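Local coordinates for protein inorganic polyphosphate/ATP-glucomannokinase (Arthrobacter sp., PDB 1WOQ) that phosphorylates glucose and mannose, taking the phosphoryl group from either inorganic polyphosphate or ATP, at residues 15-20 with 63-68; 27-30 with 35-38; 53-58 with 107-112; 128-133 with 251-256; 223-228 with 245-250. All coordinates share one frame; numbering follows the deposited sequence.

Contact 1: 15-20 with 63-68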
loop_
_atom_site.group_PDB
_atom_site.type_symbol
_atom_site.label_atom_id
_atom_site.label_comp_id
_atom_site.label_asym_id
_atom_site.label_seq_id
_atom_site.Cartn_x
_atom_site.Cartn_y
_atom_site.Cartn_z
ATOM N N ILE A 15 5.363 -7.251 13.634
ATOM C CA ILE A 15 6.166 -7.051 12.440
ATOM C C ILE A 15 5.251 -6.867 11.236
ATOM O O ILE A 15 4.285 -7.610 11.060
ATOM C CB ILE A 15 7.102 -8.258 12.172
ATOM C CG1 ILE A 15 8.181 -8.329 13.256
ATOM C CG2 ILE A 15 7.731 -8.136 10.776
ATOM C CD1 ILE A 15 9.043 -9.590 13.196
ATOM N N GLY A 16 5.554 -5.854 10.430
ATOM C CA GLY A 16 4.787 -5.585 9.226
ATOM C C GLY A 16 5.759 -5.634 8.062
ATOM O O GLY A 16 6.878 -5.135 8.176
ATOM N N ILE A 17 5.346 -6.234 6.949
ATOM C CA ILE A 17 6.196 -6.360 5.767
ATOM C C ILE A 17 5.478 -5.757 4.563
ATOM O O ILE A 17 4.301 -6.030 4.345
ATOM C CB ILE A 17 6.507 -7.852 5.466
ATOM C CG1 ILE A 17 7.167 -8.508 6.683
ATOM C CG2 ILE A 17 7.425 -7.967 4.249
ATOM C CD1 ILE A 17 8.547 -7.963 7.013
ATOM N N ASP A 18 6.189 -4.949 3.780
ATOM C CA ASP A 18 5.605 -4.308 2.603
ATOM C C ASP A 18 6.333 -4.791 1.348
ATOM O O ASP A 18 7.525 -4.532 1.168
ATOM C CB ASP A 18 5.712 -2.781 2.763
ATOM C CG ASP A 18 4.944 -2.007 1.698
ATOM O OD1 ASP A 18 3.917 -2.499 1.190
ATOM O OD2 ASP A 18 5.365 -0.876 1.383
ATOM N N ILE A 19 5.616 -5.518 0.495
ATOM C CA ILE A 19 6.196 -6.041 -0.738
ATOM C C ILE A 19 5.977 -5.041 -1.866
ATOM O O ILE A 19 4.844 -4.803 -2.290
ATOM C CB ILE A 19 5.562 -7.394 -1.127
ATOM C CG1 ILE A 19 5.847 -8.433 -0.038
ATOM C CG2 ILE A 19 6.114 -7.860 -2.474
ATOM C CD1 ILE A 19 5.156 -9.771 -0.250
ATOM N N GLY A 20 7.070 -4.454 -2.344
ATOM C CA GLY A 20 6.975 -3.478 -3.412
ATOM C C GLY A 20 7.614 -3.951 -4.701
ATOM O O GLY A 20 8.171 -5.047 -4.765
ATOM N N ALA A 63 13.421 -12.532 9.549
ATOM C CA ALA A 63 14.482 -13.103 10.370
ATOM C C ALA A 63 15.313 -11.993 11.005
ATOM O O ALA A 63 15.656 -12.062 12.183
ATOM C CB ALA A 63 15.373 -14.007 9.528
ATOM N N GLU A 64 15.638 -10.974 10.215
ATOM C CA GLU A 64 16.426 -9.846 10.705
ATOM C C GLU A 64 15.715 -9.116 11.839
ATOM O O GLU A 64 16.299 -8.882 12.899
ATOM C CB GLU A 64 16.707 -8.870 9.555
ATOM C CG GLU A 64 17.176 -7.474 9.966
ATOM C CD GLU A 64 18.513 -7.460 10.689
ATOM O OE1 GLU A 64 19.334 -8.374 10.470
ATOM O OE2 GLU A 64 18.749 -6.515 11.466
ATOM N N LEU A 65 14.452 -8.761 11.615
ATOM C CA LEU A 65 13.672 -8.042 12.617
ATOM C C LEU A 65 13.414 -8.866 13.871
ATOM O O LEU A 65 13.429 -8.332 14.978
ATOM C CB LEU A 65 12.335 -7.585 12.016
ATOM C CG LEU A 65 12.449 -6.620 10.828
ATOM C CD1 LEU A 65 11.065 -6.364 10.238
ATOM C CD2 LEU A 65 13.090 -5.312 11.275
ATOM N N SER A 66 13.183 -10.164 13.699
ATOM C CA SER A 66 12.911 -11.044 14.831
ATOM C C SER A 66 14.127 -11.228 15.736
ATOM O O SER A 66 13.990 -11.627 16.893
ATOM C CB SER A 66 12.443 -12.416 14.336
ATOM O OG SER A 66 11.291 -12.304 13.521
ATOM N N ALA A 67 15.314 -10.934 15.214
ATOM C CA ALA A 67 16.540 -11.089 15.992
ATOM C C ALA A 67 16.868 -9.848 16.812
ATOM O O ALA A 67 17.777 -9.865 17.643
ATOM C CB ALA A 67 17.707 -11.421 15.066
ATOM N N ARG A 68 16.129 -8.770 16.586
ATOM C CA ARG A 68 16.380 -7.532 17.315
ATOM C C ARG A 68 15.813 -7.558 18.729
ATOM O O ARG A 68 14.801 -8.207 18.996
ATOM C CB ARG A 68 15.811 -6.346 16.539
ATOM C CG ARG A 68 16.425 -6.212 15.165
ATOM C CD ARG A 68 16.013 -4.933 14.492
ATOM N NE ARG A 68 16.604 -4.824 13.164
ATOM C CZ ARG A 68 16.372 -3.817 12.334
ATOM N NH1 ARG A 68 15.562 -2.835 12.706
ATOM N NH2 ARG A 68 16.945 -3.794 11.137
#
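The side chain of I15 lies against L65 and S66 at the C-terminal end of helix 51-66. Its gamma methyl CG2 meets L65 CD1 at 3.8 Å, while CD1 runs further out and comes to 3.5 Å from S66 OG and 4.0 Å from L65 CB. The two isoleucine branches divide the work: CG1 stands anti to the carbonyl carbon (chi1 -68°) and carries CD1 past the leucine, leaving CG2 to face the leucine tip. I17 adds a looser touch, with its CD1 4.4 Å from L65 CD1. The hydroxyl grazed by I15 is satisfied elsewhere, since S66 OG bonds to V62 O one turn back and to R116 NH1.

Strand 14-19 is the central strand of the first sheet of an actin-like ATPase fold, and I15, I17 and I19 line its face beneath helix 51-66. D18 and G20 belong to the Asp-Ile-Gly-Gly-Thr sequence, consistent with the phosphate-1 motif of this superfamily; D18 OD1 is held by T81 OG1.

Behind L65 lies a charged second shell. R68 spreads its guanidinium over L65 CD2, which sits 3.7 Å above the plane near its centre. NE and NH2 both grip a single oxygen, E64 OE2, side-on and almost in the guanidinium plane, at 3.2 and 3.3 Å, and NH1 reaches E39 O. F41 of strand 35-44 packs against E64, L65 and R68.

Contact 2: 27-30 with 35-38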
loop_
_atom_site.group_PDB
_atom_site.type_symbol
_atom_site.label_atom_id
_atom_site.label_comp_id
_atom_site.label_asym_id
_atom_site.label_seq_id
_atom_site.Cartn_x
_atom_site.Cartn_y
_atom_site.Cartn_z
ATOM N N GLY A 27 9.335 -3.643 9.257
ATOM C CA GLY A 27 9.635 -2.892 10.455
ATOM C C GLY A 27 8.852 -3.458 11.616
ATOM O O GLY A 27 7.861 -4.161 11.420
ATOM N N ILE A 28 9.315 -3.172 12.827
ATOM C CA ILE A 28 8.641 -3.617 14.037
ATOM C C ILE A 28 7.745 -2.436 14.375
ATOM O O ILE A 28 8.226 -1.329 14.612
ATOM C CB ILE A 28 9.666 -3.893 15.160
ATOM C CG1 ILE A 28 10.534 -5.091 14.756
ATOM C CG2 ILE A 28 8.952 -4.170 16.480
ATOM C CD1 ILE A 28 11.748 -5.313 15.642
ATOM N N VAL A 29 6.438 -2.674 14.367
ATOM C CA VAL A 29 5.472 -1.612 14.598
ATOM C C VAL A 29 4.869 -1.540 15.990
ATOM O O VAL A 29 4.373 -2.533 16.525
ATOM C CB VAL A 29 4.312 -1.716 13.578
ATOM C CG1 VAL A 29 3.356 -0.539 13.734
ATOM C CG2 VAL A 29 4.870 -1.761 12.159
ATOM N N ASP A 30 4.925 -0.343 16.563
ATOM C CA ASP A 30 4.349 -0.065 17.872
ATOM C C ASP A 30 2.976 0.510 17.530
ATOM O O ASP A 30 2.874 1.660 17.102
ATOM C CB ASP A 30 5.178 0.988 18.605
ATOM C CG ASP A 30 4.608 1.337 19.966
ATOM O OD1 ASP A 30 3.374 1.501 20.072
ATOM O OD2 ASP A 30 5.392 1.457 20.929
ATOM N N LYS A 35 4.150 3.985 14.839
ATOM C CA LYS A 35 5.492 4.160 14.305
ATOM C C LYS A 35 6.320 2.897 14.492
ATOM O O LYS A 35 5.923 1.981 15.208
ATOM C CB LYS A 35 6.194 5.338 14.987
ATOM C CG LYS A 35 5.574 6.691 14.677
ATOM C CD LYS A 35 6.428 7.828 15.216
ATOM C CE LYS A 35 5.819 9.179 14.873
ATOM N NZ LYS A 35 4.457 9.330 15.453
ATOM N N LEU A 36 7.477 2.861 13.843
ATOM C CA LEU A 36 8.367 1.713 13.932
ATOM C C LEU A 36 9.344 1.823 15.088
ATOM O O LEU A 36 9.767 2.921 15.457
ATOM C CB LEU A 36 9.178 1.565 12.641
ATOM C CG LEU A 36 8.539 0.896 11.425
ATOM C CD1 LEU A 36 7.219 1.555 11.086
ATOM C CD2 LEU A 36 9.507 0.988 10.254
ATOM N N LEU A 37 9.690 0.676 15.659
ATOM C CA LEU A 37 10.667 0.620 16.734
ATOM C C LEU A 37 11.964 0.308 16.007
ATOM O O LEU A 37 12.083 -0.739 15.362
ATOM C CB LEU A 37 10.335 -0.499 17.722
ATOM C CG LEU A 37 9.011 -0.347 18.472
ATOM C CD1 LEU A 37 8.863 -1.476 19.477
ATOM C CD2 LEU A 37 8.971 1.007 19.176
ATOM N N GLY A 38 12.925 1.219 16.089
ATOM C CA GLY A 38 14.182 1.006 15.399
ATOM C C GLY A 38 14.030 1.364 13.931
ATOM O O GLY A 38 13.051 2.008 13.541
HETATM O O HOH W 1 11.629 -1.581 12.727
#
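Segments 27-30 and 35-38 run antiparallel, with D30 N bonded to K35 O at 2.9 Å and L37 N to I28 O at 2.7 Å, either side of the non-hydrogen-bonded pair V29-L36. The ladder slackens at both ends. K35 N reaches D30 O only weakly, and at the other end a water takes the place of a direct bond, accepting from I28 N and donating to L37 O, each at 2.8 Å. The opening coincides with the corner that the second strand turns at L37 and G38.

On one face, L36 CD2 rests on the bare backbone of G27, 3.9 Å from its CA, and L36 CD1 approaches V29 CG2. This is the beta hairpin at the edge of the first sheet of the actin-like ATPase fold, and I252 of helix 250-262 packs on both V29 and L36.

On the other face, L37 fits between I28 and D30. The side chains of L37 and I28 cross at about a right angle, with L37 CD1 4.0 Å from I28 CG2, and L37 CD2 lies 3.8 Å from D30 CB. With CG anti to the backbone N (chi1 179°), D30 turns its carboxylate to the turn, where OD1 accepts from K32 N and OD2 forms a salt bridge with K33 NZ.

Contact 3: 53-58 with 107-112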
loop_
_atom_site.group_PDB
_atom_site.type_symbol
_atom_site.label_atom_id
_atom_site.label_comp_id
_atom_site.label_asym_id
_atom_site.label_seq_id
_atom_site.Cartn_x
_atom_site.Cartn_y
_atom_site.Cartn_z
ATOM N N SER A 53 10.672 -16.978 -4.841
ATOM C CA SER A 53 11.728 -15.998 -4.591
ATOM C C SER A 53 11.293 -14.943 -3.581
ATOM O O SER A 53 12.067 -14.550 -2.706
ATOM C CB SER A 53 12.155 -15.316 -5.897
ATOM O OG SER A 53 11.132 -14.479 -6.408
ATOM N N VAL A 54 10.054 -14.488 -3.703
ATOM C CA VAL A 54 9.524 -13.487 -2.780
ATOM C C VAL A 54 9.430 -14.064 -1.368
ATOM O O VAL A 54 9.723 -13.382 -0.391
ATOM C CB VAL A 54 8.129 -13.006 -3.232
ATOM C CG1 VAL A 54 7.490 -12.140 -2.154
ATOM C CG2 VAL A 54 8.260 -12.220 -4.533
ATOM N N ALA A 55 9.021 -15.324 -1.261
ATOM C CA ALA A 55 8.908 -15.962 0.051
ATOM C C ALA A 55 10.262 -15.957 0.754
ATOM O O ALA A 55 10.347 -15.702 1.956
ATOM C CB ALA A 55 8.400 -17.392 -0.100
ATOM N N GLU A 56 11.320 -16.248 0.006
ATOM C CA GLU A 56 12.660 -16.256 0.580
ATOM C C GLU A 56 13.063 -14.868 1.070
ATOM O O GLU A 56 13.630 -14.729 2.153
ATOM C CB GLU A 56 13.678 -16.758 -0.446
ATOM C CG GLU A 56 13.574 -18.246 -0.747
ATOM C CD GLU A 56 13.675 -19.104 0.503
ATOM O OE1 GLU A 56 14.607 -18.876 1.306
ATOM O OE2 GLU A 56 12.826 -20.009 0.680
ATOM N N ALA A 57 12.765 -13.843 0.277
ATOM C CA ALA A 57 13.105 -12.465 0.643
ATOM C C ALA A 57 12.352 -12.028 1.900
ATOM O O ALA A 57 12.916 -11.383 2.787
ATOM C CB ALA A 57 12.787 -11.518 -0.515
ATOM N N VAL A 58 11.072 -12.373 1.973
ATOM C CA VAL A 58 10.278 -12.016 3.139
ATOM C C VAL A 58 10.858 -12.697 4.375
ATOM O O VAL A 58 10.971 -12.086 5.437
ATOM C CB VAL A 58 8.803 -12.426 2.949
ATOM C CG1 VAL A 58 8.029 -12.245 4.252
ATOM C CG2 VAL A 58 8.183 -11.571 1.850
ATOM N N ASP A 107 -1.069 -16.478 1.995
ATOM C CA ASP A 107 -1.052 -16.627 3.449
ATOM C C ASP A 107 -0.413 -17.964 3.802
ATOM O O ASP A 107 0.451 -18.035 4.676
ATOM C CB ASP A 107 -2.471 -16.570 4.026
ATOM C CG ASP A 107 -2.955 -15.151 4.241
ATOM O OD1 ASP A 107 -2.345 -14.222 3.670
ATOM O OD2 ASP A 107 -3.947 -14.963 4.977
ATOM N N ALA A 108 -0.838 -19.021 3.111
ATOM C CA ALA A 108 -0.302 -20.360 3.354
ATOM C C ALA A 108 1.177 -20.409 2.983
ATOM O O ALA A 108 1.998 -20.944 3.726
ATOM C CB ALA A 108 -1.078 -21.393 2.536
ATOM N N LEU A 109 1.502 -19.855 1.821
ATOM C CA LEU A 109 2.879 -19.820 1.335
ATOM C C LEU A 109 3.833 -19.206 2.355
ATOM O O LEU A 109 4.870 -19.786 2.687
ATOM C CB LEU A 109 2.958 -19.001 0.044
ATOM C CG LEU A 109 4.362 -18.746 -0.520
ATOM C CD1 LEU A 109 4.862 -20.010 -1.203
ATOM C CD2 LEU A 109 4.331 -17.585 -1.507
ATOM N N LEU A 110 3.485 -18.023 2.847
ATOM C CA LEU A 110 4.348 -17.332 3.794
ATOM C C LEU A 110 4.314 -17.913 5.202
ATOM O O LEU A 110 5.332 -17.922 5.895
ATOM C CB LEU A 110 4.007 -15.836 3.813
ATOM C CG LEU A 110 4.215 -15.118 2.470
ATOM C CD1 LEU A 110 3.865 -13.634 2.608
ATOM C CD2 LEU A 110 5.668 -15.270 2.016
ATOM N N THR A 111 3.158 -18.409 5.632
ATOM C CA THR A 111 3.068 -18.997 6.965
ATOM C C THR A 111 3.973 -20.228 7.027
ATOM O O THR A 111 4.672 -20.446 8.014
ATOM C CB THR A 111 1.617 -19.405 7.306
ATOM O OG1 THR A 111 0.790 -18.235 7.348
ATOM C CG2 THR A 111 1.557 -20.102 8.667
ATOM N N ALA A 112 3.965 -21.016 5.956
ATOM C CA ALA A 112 4.782 -22.226 5.882
ATOM C C ALA A 112 6.270 -21.895 5.870
ATOM O O ALA A 112 7.071 -22.567 6.523
ATOM C CB ALA A 112 4.418 -23.020 4.634
#
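A55 of helix 51-66 and L110 of helix 106-114 form the tight part of this contact, their CA atoms 6.1 Å apart. L110 CD2 comes to 3.9 Å from A55 CA and 4.1 Å from A55 CB, so that the leucine methyl presses on the helix backbone as much as on the alanine side chain. The same methyl lies 4.3 Å from V58 CB, one turn further along. L110 holds its CG anti to the carbonyl carbon (chi1 -62°), and from there CD2 reaches across although the CB itself does not point at the facing helix. Both valines of segment 53-58 also pack on I19 of the sheet, and L110 on V118 and V120, and A55, V58 and L110 are all buried.

The other side is looser. L109 brings its CG no closer than 4.3 Å to A55 CB, and W101 lies against both L109 and V54. Further out, the exposed E56 spans the gap between the helices with a salt bridge from OE2 to R113 NE. On the far flank of helix 106-114, D107 O accepts from T111 N and, at 2.7 Å, from T111 OG1, which meet it from opposite faces of the carbonyl plane; V118 N also bonds to that hydroxyl.

The short helix segments pass 9.9 Å apart at a crossing angle of -46°, as two neighbouring helices laid on one face of the first sheet of the actin-like ATPase fold.

Contact 4: 128-133 with 251-256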
loop_
_atom_site.group_PDB
_atom_site.type_symbol
_atom_site.label_atom_id
_atom_site.label_comp_id
_atom_site.label_asym_id
_atom_site.label_seq_id
_atom_site.Cartn_x
_atom_site.Cartn_y
_atom_site.Cartn_z
ATOM N N GLY A 128 -4.033 2.696 3.476
ATOM C CA GLY A 128 -5.271 3.342 3.887
ATOM C C GLY A 128 -5.555 3.160 5.368
ATOM O O GLY A 128 -5.947 4.111 6.056
ATOM N N LEU A 129 -5.360 1.944 5.873
ATOM C CA LEU A 129 -5.589 1.676 7.293
ATOM C C LEU A 129 -4.696 2.589 8.123
ATOM O O LEU A 129 -5.131 3.174 9.122
ATOM C CB LEU A 129 -5.263 0.217 7.635
ATOM C CG LEU A 129 -6.200 -0.884 7.141
ATOM C CD1 LEU A 129 -5.585 -2.253 7.433
ATOM C CD2 LEU A 129 -7.549 -0.744 7.825
ATOM N N ALA A 130 -3.440 2.706 7.704
ATOM C CA ALA A 130 -2.481 3.547 8.406
ATOM C C ALA A 130 -2.889 5.022 8.381
ATOM O O ALA A 130 -2.826 5.692 9.404
ATOM C CB ALA A 130 -1.094 3.373 7.803
ATOM N N GLU A 131 -3.302 5.525 7.218
ATOM C CA GLU A 131 -3.713 6.925 7.114
ATOM C C GLU A 131 -4.978 7.197 7.915
ATOM O O GLU A 131 -5.139 8.276 8.486
ATOM C CB GLU A 131 -3.952 7.327 5.652
ATOM C CG GLU A 131 -2.696 7.473 4.817
ATOM C CD GLU A 131 -1.707 8.470 5.403
ATOM O OE1 GLU A 131 -2.097 9.629 5.660
ATOM O OE2 GLU A 131 -0.537 8.093 5.601
ATOM N N ALA A 132 -5.880 6.223 7.945
ATOM C CA ALA A 132 -7.136 6.369 8.672
ATOM C C ALA A 132 -6.923 6.421 10.182
ATOM O O ALA A 132 -7.590 7.181 10.896
ATOM C CB ALA A 132 -8.072 5.215 8.322
ATOM N N ARG A 133 -5.980 5.619 10.662
ATOM C CA ARG A 133 -5.693 5.528 12.091
ATOM C C ARG A 133 -4.650 6.498 12.632
ATOM O O ARG A 133 -4.827 7.055 13.720
ATOM C CB ARG A 133 -5.275 4.090 12.425
ATOM C CG ARG A 133 -4.617 3.902 13.786
ATOM C CD ARG A 133 -5.557 4.192 14.941
ATOM N NE ARG A 133 -4.860 4.077 16.221
ATOM C CZ ARG A 133 -5.443 4.205 17.408
ATOM N NH1 ARG A 133 -4.722 4.085 18.515
ATOM N NH2 ARG A 133 -6.744 4.451 17.491
ATOM N N GLY A 251 2.741 1.068 4.311
ATOM C CA GLY A 251 2.393 -0.334 4.121
ATOM C C GLY A 251 2.755 -1.185 5.324
ATOM O O GLY A 251 1.978 -2.037 5.760
ATOM N N ILE A 252 3.950 -0.959 5.855
ATOM C CA ILE A 252 4.423 -1.690 7.024
ATOM C C ILE A 252 3.465 -1.507 8.204
ATOM O O ILE A 252 3.031 -2.477 8.837
ATOM C CB ILE A 252 5.830 -1.197 7.433
ATOM C CG1 ILE A 252 6.853 -1.657 6.389
ATOM C CG2 ILE A 252 6.186 -1.708 8.833
ATOM C CD1 ILE A 252 8.226 -1.041 6.553
ATOM N N VAL A 253 3.135 -0.254 8.494
ATOM C CA VAL A 253 2.240 0.048 9.603
ATOM C C VAL A 253 0.849 -0.514 9.352
ATOM O O VAL A 253 0.266 -1.142 10.228
ATOM C CB VAL A 253 2.157 1.572 9.843
ATOM C CG1 VAL A 253 1.126 1.885 10.925
ATOM C CG2 VAL A 253 3.524 2.089 10.256
ATOM N N GLY A 254 0.332 -0.309 8.144
ATOM C CA GLY A 254 -0.989 -0.815 7.818
ATOM C C GLY A 254 -1.097 -2.327 7.934
ATOM O O GLY A 254 -2.136 -2.855 8.321
ATOM N N ALA A 255 -0.023 -3.033 7.590
ATOM C CA ALA A 255 -0.026 -4.490 7.670
ATOM C C ALA A 255 -0.158 -4.933 9.124
ATOM O O ALA A 255 -0.842 -5.909 9.423
ATOM C CB ALA A 255 1.257 -5.052 7.064
ATOM N N ALA A 256 0.500 -4.207 10.022
ATOM C CA ALA A 256 0.446 -4.523 11.447
ATOM C C ALA A 256 -0.958 -4.238 11.973
ATOM O O ALA A 256 -1.517 -5.023 12.742
ATOM C CB ALA A 256 1.475 -3.696 12.208
#
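L129 sets its CG anti to the carbonyl carbon (chi1 -72°) and then extends, which carries CD1 to 3.6 Å from G254 O, a methyl against a backbone carbonyl. V253 turns CG1 anti to its backbone N (chi1 175°), and that methyl meets A130 CB at 4.1 Å. Between these two touches A130 CB sits on the backbone of the other helix, 4.0 Å from G254 N.

Small residues make this closeness possible. G254 presents bare backbone where the helices meet, and its CA lies 4.6 Å from that of A130. The axes of the short segments approach to 7.7 Å and cross almost perpendicularly, at 85°, with every touching residue buried. Two such crossing helices are consistent with the connecting helices at the interdomain hinge of the actin-like ATPase fold; the side chain of L129 is about 13 Å from the bound glucose.

L129 continues along helix 250-262 onto I257 and L261, and A130 and V253 both touch L246. E131, on a flank of its helix, holds the loop ahead of helix 250-262: OE2 accepts from L246 N and OE1 from V245 N. Across helix 250-262, I252 and A256 pack on V29 of strand 23-30, while I252 and V253 reach L36 of strand 35-44.

Contact 5: 223-228 with 245-250; sequences GISKRA and VLRNEA
The hydroxyl of S225, hydrogen-bonded through OG to G222 O, lies against the side chain of R247 from the facing loop. Its OG is 3.3 Å from R247 CD and sits near the guanidinium plane, at the edge. Here the serine torsion matters: with chi1 at 67°, OG lies between the backbone N and the carbonyl carbon, a position from which it meets both its own chain and the arginine. G223 O adds a second oxygen beside R247 CD, at 3.5 Å.

K226 crosses R247 at about a right angle. Its CB stands over one face of the guanidinium, and the chain, bent at chi2 and chi3, curls round so that NZ ends at the edge. K226 CD is modelled 3.0 Å from R247 NE, so close that the exact place of this exposed chain is doubtful. NZ is likewise placed near R247 NE, where two donors, both expected to be charged, would tend to repel, although solvent may screen the pair.

Thus the contact rests on R247 alone, reaching out from 245-250 to a short 3-10 turn at 223-226. That turn follows strand 217-221 of the second sheet, and at G223 it comes within about 11 Å of the bound glucose; I224 leans on Y198 of helix 195-213. The opposing loop leads from strand 241-243 into helix 250-262, with A250 against A127 of helix 123-134 and N248 against R40 of strand 35-44.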
loop_
_atom_site.group_PDB
_atom_site.type_symbol
_atom_site.label_atom_id
_atom_site.label_comp_id
_atom_site.label_asym_id
_atom_site.label_seq_id
_atom_site.Cartn_x
_atom_site.Cartn_y
_atom_site.Cartn_z
ATOM N N GLY A 223 5.411 6.834 -3.541
ATOM C CA GLY A 223 6.680 7.538 -3.535
ATOM C C GLY A 223 6.658 8.999 -3.941
ATOM O O GLY A 223 7.131 9.856 -3.195
ATOM N N ILE A 224 6.097 9.303 -5.107
ATOM C CA ILE A 224 6.077 10.681 -5.578
ATOM C C ILE A 224 5.095 11.615 -4.882
ATOM O O ILE A 224 4.955 12.772 -5.277
ATOM C CB ILE A 224 5.835 10.756 -7.098
ATOM C CG1 ILE A 224 4.473 10.161 -7.454
ATOM C CG2 ILE A 224 6.953 10.025 -7.825
ATOM C CD1 ILE A 224 4.065 10.413 -8.894
ATOM N N SER A 225 4.412 11.131 -3.852
ATOM C CA SER A 225 3.496 12.006 -3.130
ATOM C C SER A 225 4.374 13.021 -2.404
ATOM O O SER A 225 3.896 14.042 -1.916
ATOM C CB SER A 225 2.653 11.218 -2.121
ATOM O OG SER A 225 3.437 10.694 -1.065
ATOM N N LYS A 226 5.672 12.734 -2.348
ATOM C CA LYS A 226 6.618 13.627 -1.692
ATOM C C LYS A 226 6.841 14.855 -2.569
ATOM O O LYS A 226 7.416 15.848 -2.126
ATOM C CB LYS A 226 7.951 12.916 -1.448
ATOM C CG LYS A 226 8.799 13.543 -0.346
ATOM C CD LYS A 226 8.435 12.999 1.040
ATOM C CE LYS A 226 6.988 13.283 1.425
ATOM N NZ LYS A 226 6.601 12.598 2.694
ATOM N N ARG A 227 6.383 14.776 -3.815
ATOM C CA ARG A 227 6.514 15.883 -4.758
ATOM C C ARG A 227 5.137 16.470 -5.048
ATOM O O ARG A 227 4.936 17.138 -6.061
ATOM C CB ARG A 227 7.148 15.405 -6.069
ATOM C CG ARG A 227 8.482 14.694 -5.891
ATOM C CD ARG A 227 9.525 15.571 -5.205
ATOM N NE ARG A 227 9.969 16.681 -6.045
ATOM C CZ ARG A 227 9.383 17.873 -6.100
ATOM N NH1 ARG A 227 8.316 18.132 -5.356
ATOM N NH2 ARG A 227 9.865 18.810 -6.907
ATOM N N ALA A 228 4.195 16.215 -4.145
ATOM C CA ALA A 228 2.827 16.698 -4.291
ATOM C C ALA A 228 2.726 18.199 -4.549
ATOM O O ALA A 228 1.819 18.655 -5.244
ATOM C CB ALA A 228 2.017 16.331 -3.054
ATOM N N VAL A 245 0.379 11.189 5.230
ATOM C CA VAL A 245 1.270 11.455 6.356
ATOM C C VAL A 245 2.377 10.401 6.364
ATOM O O VAL A 245 3.556 10.718 6.535
ATOM C CB VAL A 245 0.497 11.411 7.691
ATOM C CG1 VAL A 245 1.461 11.465 8.868
ATOM C CG2 VAL A 245 -0.482 12.584 7.756
ATOM N N LEU A 246 1.987 9.141 6.191
ATOM C CA LEU A 246 2.956 8.055 6.139
ATOM C C LEU A 246 3.219 7.766 4.666
ATOM O O LEU A 246 2.300 7.792 3.845
ATOM C CB LEU A 246 2.413 6.796 6.829
ATOM C CG LEU A 246 2.163 6.851 8.339
ATOM C CD1 LEU A 246 0.822 7.517 8.628
ATOM C CD2 LEU A 246 2.171 5.437 8.897
ATOM N N ARG A 247 4.472 7.507 4.321
ATOM C CA ARG A 247 4.810 7.215 2.935
ATOM C C ARG A 247 5.688 5.976 2.870
ATOM O O ARG A 247 5.247 4.911 2.435
ATOM C CB ARG A 247 5.526 8.413 2.297
ATOM C CG ARG A 247 5.843 8.240 0.815
ATOM C CD ARG A 247 6.255 9.560 0.170
ATOM N NE ARG A 247 7.469 10.123 0.757
ATOM C CZ ARG A 247 8.684 9.600 0.617
ATOM N NH1 ARG A 247 8.858 8.496 -0.097
ATOM N NH2 ARG A 247 9.727 10.183 1.190
ATOM N N ASN A 248 6.928 6.109 3.322
ATOM C CA ASN A 248 7.846 4.982 3.297
ATOM C C ASN A 248 7.411 3.863 4.238
ATOM O O ASN A 248 7.728 2.703 4.003
ATOM C CB ASN A 248 9.261 5.435 3.667
ATOM C CG ASN A 248 9.803 6.489 2.720
ATOM O OD1 ASN A 248 9.318 7.619 2.686
ATOM N ND2 ASN A 248 10.814 6.120 1.942
ATOM N N GLU A 249 6.675 4.205 5.292
ATOM C CA GLU A 249 6.248 3.201 6.268
ATOM C C GLU A 249 4.752 2.896 6.296
ATOM O O GLU A 249 4.296 2.125 7.135
ATOM C CB GLU A 249 6.704 3.630 7.669
ATOM C CG GLU A 249 8.162 4.081 7.720
ATOM C CD GLU A 249 8.632 4.432 9.122
ATOM O OE1 GLU A 249 7.836 5.005 9.899
ATOM O OE2 GLU A 249 9.806 4.147 9.443
ATOM N N ALA A 250 3.990 3.474 5.373
ATOM C CA ALA A 250 2.544 3.268 5.343
ATOM C C ALA A 250 2.112 1.804 5.222
ATOM O O ALA A 250 1.218 1.357 5.939
ATOM C CB ALA A 250 1.926 4.086 4.208
#

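From the N terminus, strand 14-19 opens contact 1, which closes only at the end of helix 51-66. Within that loop contact 2 zips up the hairpin 23-30/35-44, and G16 N bonds to G27 O between the two. Contact 3 starts on the same helix before contact 1 closes and ends on helix 106-114, so the two cross; I19 packs on V54 and V58 between them. Contact 4 then spans most of the remaining chain, crossing helices 123-134 and 250-262, and its last helix returns to the hairpin of contact 2. Contact 5 falls within that span, linking the turn after strand 217-221 to the loop between strand 241-243 and helix 250-262.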